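Local coordinates for Mll2253 protein (Mesorhizobium loti, PDB 3Q63) that is of unknown function but, as an AHA1-family protein of Bet v 1-like fold, may bind a hydrophobic ligand or a partner protein, at residues 32-35 / 40-43; 49-54 / 74-79. All blocks are in the same frame, centred on the assembly; numbering follows the deposited sequence.

Contact 1: residues 32-35 / 40-43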
loop_
_atom_site.group_PDB
_atom_site.type_symbol
_atom_site.label_atom_id
_atom_site.label_comp_id
_atom_site.label_asym_id
_atom_site.label_seq_id
_atom_site.Cartn_x
_atom_site.Cartn_y
_atom_site.Cartn_z
ATOM N N HIS B 32 -1.695 -15.840 7.322
ATOM C CA HIS B 32 -1.161 -16.209 6.010
ATOM C C HIS B 32 -2.192 -16.035 4.897
ATOM O O HIS B 32 -1.837 -15.835 3.737
ATOM C CB HIS B 32 -0.634 -17.656 6.027
ATOM C CG HIS B 32 -1.710 -18.700 5.971
ATOM N ND1 HIS B 32 -2.599 -18.913 7.001
ATOM C CD2 HIS B 32 -2.018 -19.609 5.014
ATOM C CE1 HIS B 32 -3.408 -19.911 6.685
ATOM N NE2 HIS B 32 -3.076 -20.350 5.485
ATOM N N LEU B 33 -3.465 -16.120 5.260
ATOM C CA LEU B 33 -4.552 -15.956 4.303
ATOM C C LEU B 33 -4.839 -14.462 4.113
ATOM O O LEU B 33 -5.021 -14.001 2.996
ATOM C CB LEU B 33 -5.797 -16.698 4.802
ATOM C CG LEU B 33 -6.214 -18.006 4.116
ATOM C CD1 LEU B 33 -5.012 -18.811 3.674
ATOM C CD2 LEU B 33 -7.095 -18.821 5.066
ATOM N N ILE B 34 -4.871 -13.712 5.210
ATOM C CA ILE B 34 -5.103 -12.272 5.139
ATOM C C ILE B 34 -4.057 -11.638 4.217
ATOM O O ILE B 34 -4.380 -10.798 3.381
ATOM C CB ILE B 34 -5.004 -11.627 6.532
ATOM C CG1 ILE B 34 -6.121 -12.181 7.420
ATOM C CG2 ILE B 34 -5.089 -10.088 6.414
ATOM C CD1 ILE B 34 -6.049 -11.764 8.871
ATOM N N GLU B 35 -2.810 -12.065 4.362
ATOM C CA GLU B 35 -1.730 -11.531 3.547
ATOM C C GLU B 35 -1.935 -11.784 2.053
ATOM O O GLU B 35 -1.420 -11.043 1.213
ATOM C CB GLU B 35 -0.393 -12.135 3.984
ATOM C CG GLU B 35 0.796 -11.588 3.210
ATOM C CD GLU B 35 2.088 -12.295 3.555
ATOM O OE1 GLU B 35 2.432 -12.354 4.753
ATOM O OE2 GLU B 35 2.764 -12.792 2.626
ATOM N N LYS B 40 0.766 -8.134 4.413
ATOM C CA LYS B 40 1.521 -8.557 5.587
ATOM C C LYS B 40 0.827 -8.103 6.865
ATOM O O LYS B 40 0.395 -6.956 6.972
ATOM C CB LYS B 40 2.921 -7.948 5.532
ATOM C CG LYS B 40 4.040 -8.826 6.066
ATOM C CD LYS B 40 3.859 -9.200 7.518
ATOM C CE LYS B 40 5.085 -9.960 8.028
ATOM N NZ LYS B 40 6.336 -9.147 7.904
ATOM N N ASN B 41 0.739 -8.998 7.842
ATOM C CA ASN B 41 0.071 -8.671 9.089
ATOM C C ASN B 41 0.373 -9.698 10.163
ATOM O O ASN B 41 0.834 -10.800 9.869
ATOM C CB ASN B 41 -1.434 -8.674 8.878
ATOM C CG ASN B 41 -1.965 -10.066 8.598
ATOM O OD1 ASN B 41 -1.819 -10.591 7.490
ATOM N ND2 ASN B 41 -2.560 -10.687 9.614
ATOM N N ASP B 42 0.092 -9.319 11.407
ATOM C CA ASP B 42 0.271 -10.202 12.556
ATOM C C ASP B 42 -1.032 -10.224 13.355
ATOM O O ASP B 42 -1.036 -10.109 14.579
ATOM C CB ASP B 42 1.442 -9.740 13.441
ATOM C CG ASP B 42 1.342 -8.275 13.858
ATOM O OD1 ASP B 42 1.916 -7.928 14.912
ATOM O OD2 ASP B 42 0.716 -7.471 13.138
ATOM N N PHE B 43 -2.137 -10.376 12.630
ATOM C CA PHE B 43 -3.477 -10.428 13.204
ATOM C C PHE B 43 -3.680 -11.633 14.129
ATOM O O PHE B 43 -3.024 -12.658 13.982
ATOM C CB PHE B 43 -4.514 -10.502 12.072
ATOM C CG PHE B 43 -5.920 -10.734 12.550
ATOM C CD1 PHE B 43 -6.712 -9.666 12.957
ATOM C CD2 PHE B 43 -6.441 -12.029 12.633
ATOM C CE1 PHE B 43 -7.997 -9.877 13.446
ATOM C CE2 PHE B 43 -7.730 -12.251 13.124
ATOM C CZ PHE B 43 -8.512 -11.172 13.531
HETATM O O HOH W 1 1.516 -11.916 7.106
#

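Contact 2: residues 49-54 / 74-79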
loop_
_atom_site.group_PDB
_atom_site.type_symbol
_atom_site.label_atom_id
_atom_site.label_comp_id
_atom_site.label_asym_id
_atom_site.label_seq_id
_atom_site.Cartn_x
_atom_site.Cartn_y
_atom_site.Cartn_z
ATOM N N HIS B 49 -6.315 -7.306 21.002
ATOM C CA HIS B 49 -5.035 -7.635 20.393
ATOM C C HIS B 49 -4.577 -6.528 19.451
ATOM O O HIS B 49 -5.316 -6.096 18.569
ATOM C CB HIS B 49 -5.136 -8.963 19.641
ATOM C CG HIS B 49 -3.895 -9.329 18.888
ATOM N ND1 HIS B 49 -3.692 -8.983 17.569
ATOM C CD2 HIS B 49 -2.777 -9.987 19.279
ATOM C CE1 HIS B 49 -2.504 -9.414 17.178
ATOM N NE2 HIS B 49 -1.929 -10.026 18.196
ATOM N N ARG B 50 -3.355 -6.058 19.653
ATOM C CA ARG B 50 -2.827 -5.006 18.805
ATOM C C ARG B 50 -1.894 -5.596 17.757
ATOM O O ARG B 50 -1.101 -6.494 18.047
ATOM C CB ARG B 50 -2.123 -3.948 19.665
ATOM C CG ARG B 50 -1.791 -4.424 21.062
ATOM C CD ARG B 50 -2.132 -3.386 22.134
ATOM N NE ARG B 50 -1.622 -2.058 21.799
ATOM C CZ ARG B 50 -1.336 -1.116 22.696
ATOM N NH1 ARG B 50 -0.879 0.064 22.296
ATOM N NH2 ARG B 50 -1.491 -1.356 23.988
ATOM N N PHE B 51 -2.019 -5.108 16.524
ATOM C CA PHE B 51 -1.201 -5.591 15.422
ATOM C C PHE B 51 -1.047 -4.520 14.358
ATOM O O PHE B 51 -1.588 -3.411 14.477
ATOM C CB PHE B 51 -1.825 -6.855 14.802
ATOM C CG PHE B 51 -3.155 -6.625 14.130
ATOM C CD1 PHE B 51 -3.240 -6.486 12.745
ATOM C CD2 PHE B 51 -4.323 -6.538 14.881
ATOM C CE1 PHE B 51 -4.466 -6.265 12.120
ATOM C CE2 PHE B 51 -5.554 -6.317 14.266
ATOM C CZ PHE B 51 -5.627 -6.180 12.881
ATOM N N ASN B 52 -0.286 -4.857 13.322
ATOM C CA ASN B 52 -0.057 -3.954 12.209
ATOM C C ASN B 52 -0.318 -4.677 10.902
ATOM O O ASN B 52 -0.280 -5.903 10.825
ATOM C CB ASN B 52 1.389 -3.438 12.190
ATOM C CG ASN B 52 1.717 -2.576 13.382
ATOM O OD1 ASN B 52 2.314 -3.041 14.344
ATOM N ND2 ASN B 52 1.314 -1.311 13.330
ATOM N N ILE B 53 -0.586 -3.884 9.878
ATOM C CA ILE B 53 -0.817 -4.371 8.535
ATOM C C ILE B 53 0.159 -3.485 7.760
ATOM O O ILE B 53 0.045 -2.258 7.796
ATOM C CB ILE B 53 -2.279 -4.113 8.099
ATOM C CG1 ILE B 53 -3.233 -4.912 8.992
ATOM C CG2 ILE B 53 -2.488 -4.547 6.657
ATOM C CD1 ILE B 53 -4.709 -4.771 8.606
ATOM N N SER B 54 1.138 -4.097 7.101
ATOM C CA SER B 54 2.149 -3.328 6.381
ATOM C C SER B 54 2.377 -3.761 4.938
ATOM O O SER B 54 2.181 -4.926 4.575
ATOM C CB SER B 54 3.479 -3.376 7.147
ATOM O OG SER B 54 3.983 -4.701 7.222
ATOM N N LEU B 74 -16.499 -9.407 12.883
ATOM C CA LEU B 74 -15.104 -9.137 13.169
ATOM C C LEU B 74 -14.848 -7.643 13.007
ATOM O O LEU B 74 -15.145 -7.066 11.962
ATOM C CB LEU B 74 -14.198 -9.924 12.219
ATOM C CG LEU B 74 -12.691 -9.643 12.309
ATOM C CD1 LEU B 74 -12.183 -9.935 13.714
ATOM C CD2 LEU B 74 -11.957 -10.494 11.286
ATOM N N SER B 75 -14.303 -7.014 14.038
ATOM C CA SER B 75 -14.009 -5.589 13.961
ATOM C C SER B 75 -12.665 -5.266 14.576
ATOM O O SER B 75 -12.243 -5.899 15.543
ATOM C CB SER B 75 -15.098 -4.775 14.668
ATOM O OG SER B 75 -14.772 -3.395 14.681
ATOM N N TYR B 76 -11.985 -4.288 13.987
ATOM C CA TYR B 76 -10.694 -3.828 14.478
ATOM C C TYR B 76 -10.391 -2.423 13.987
ATOM O O TYR B 76 -10.921 -1.992 12.951
ATOM C CB TYR B 76 -9.547 -4.778 14.077
ATOM C CG TYR B 76 -9.477 -5.244 12.629
ATOM C CD1 TYR B 76 -9.927 -6.516 12.271
ATOM C CD2 TYR B 76 -8.881 -4.457 11.640
ATOM C CE1 TYR B 76 -9.779 -7.001 10.968
ATOM C CE2 TYR B 76 -8.728 -4.931 10.332
ATOM C CZ TYR B 76 -9.178 -6.205 10.005
ATOM O OH TYR B 76 -9.023 -6.686 8.719
ATOM N N THR B 77 -9.558 -1.705 14.742
ATOM C CA THR B 77 -9.170 -0.346 14.373
ATOM C C THR B 77 -8.265 -0.423 13.157
ATOM O O THR B 77 -7.609 -1.437 12.907
ATOM C CB THR B 77 -8.387 0.379 15.504
ATOM O OG1 THR B 77 -7.313 -0.459 15.947
ATOM C CG2 THR B 77 -9.299 0.720 16.682
ATOM N N TRP B 78 -8.241 0.677 12.419
ATOM C CA TRP B 78 -7.477 0.807 11.188
ATOM C C TRP B 78 -7.005 2.254 11.240
ATOM O O TRP B 78 -7.664 3.153 10.711
ATOM C CB TRP B 78 -8.442 0.555 10.034
ATOM C CG TRP B 78 -7.894 0.595 8.670
ATOM C CD1 TRP B 78 -7.518 1.704 7.962
ATOM C CD2 TRP B 78 -7.766 -0.514 7.780
ATOM N NE1 TRP B 78 -7.174 1.347 6.682
ATOM C CE2 TRP B 78 -7.318 -0.008 6.545
ATOM C CE3 TRP B 78 -7.991 -1.890 7.909
ATOM C CZ2 TRP B 78 -7.091 -0.832 5.439
ATOM C CZ3 TRP B 78 -7.767 -2.712 6.810
ATOM C CH2 TRP B 78 -7.321 -2.178 5.589
ATOM N N ASN B 79 -5.863 2.466 11.896
ATOM C CA ASN B 79 -5.312 3.804 12.108
ATOM C C ASN B 79 -3.917 4.070 11.601
ATOM O O ASN B 79 -3.115 3.162 11.398
ATOM C CB ASN B 79 -5.273 4.132 13.596
ATOM C CG ASN B 79 -6.602 3.936 14.282
ATOM O OD1 ASN B 79 -7.666 4.005 13.661
ATOM N ND2 ASN B 79 -6.548 3.717 15.588
#

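Contact 1: residues 32-35 / 40-43
Ile34 and Phe43 make the apolar half of this contact. The CD1 methyl of Ile34 rests on CB of Phe43 at 3.8 Å and comes obliquely to the ring behind it, the two side chains crossing at about a right angle. Ile34 gets there because CG1 stands anti to the carbonyl carbon (chi1 -64°), with the chain continuing straight to CD1. Between the helix and the strand lies the side-chain amide of Asn41, which meets CB, CG2 and CD1 of Ile34; its carbon CG is 3.8 Å from Ile34 CG2. With an alanine here, the amide packed beside Ile34 is lost, which is likely to open a gap against CG2 and CB of that side chain. Phe43 is backed in turn by the ring of Phe51, edge to face.

The polar half is bridged by water. The water molecule donates to OE1 of Glu35 at 2.6 Å and accepts from the backbone N of Asn41 at 3.1 Å, so the carboxylate reaches the strand indirectly. Glu35 and Lys40 run side by side in the same direction, with Glu35 CG 3.7 Å from Lys40 N, yet Glu35 OE1 and Lys40 NZ stay 6.0 Å apart, a distance at which any attraction would be only long-range. Helix 31-37 thus packs back on the residues that follow it, through a short connection into strand 40-41, outermost in this chain's antiparallel sheet, within a Bet v 1-like domain.

Contact 2: residues 49-54 / 74-79
Phe51 pushes the CZ corner of its ring against one face of Tyr76, and this is the main bump of the contact. CZ of Phe51 sits toward the rim of that face, 3.9 Å from Tyr76 CD2. The planes stand at 76° with centroids 5.4 Å apart, a T-shaped pair in which Phe51 gives the edge and Tyr76 the face. With CG of Phe51 between its backbone N and carbonyl carbon (chi1 66°), the ring is carried across toward Tyr76 and CZ leads, the two side chains crossing at about a right angle.

The second bump is the CD1 methyl of Ile53, which points into the groove where the rings of Tyr76 and Trp78 adjoin. It meets both obliquely, lying 4.1 Å from Trp78 CZ3 and 4.4 Å from Tyr76 CE2, and Tyr76 CE2 itself lies in plane at the edge of the indole. Strand 60-69 runs between the two segments in the sheet, which is why the backbones stay well apart, 8.8 Å between CA of Ile53 and CA of Trp78, and side chains alone span the distance. Trp128 on helix 118-141 meets the indole, whose NE1 is hydrogen-bonded to the carbonyl O of Trp57 of the second subunit. With only carbon atoms touching across the contact, its cohesion comes from dispersion, aromatic edge-to-face attraction and the burial of apolar surface.

In the fold
From the N terminus, strand 9-17 and helix 21-29 lead into helix 31-37, and contact 1 closes the short turn to strand 40-41. The chain then returns along strand 50-54, next to 40-41 in the sheet; Lys40 O to Ser54 N and Asp42 OD2 to Asn52 N, probable hydrogen bonds, tie the two contacts together. Contact 2 opens there and closes after strand 60-69, when strand 73-77 arrives two places away in the sheet. The contacts are therefore in series, neither nested nor crossed. Together they join helix 31-37 to the end of the sheet where strand 40-41 lies and carry that connection toward its middle.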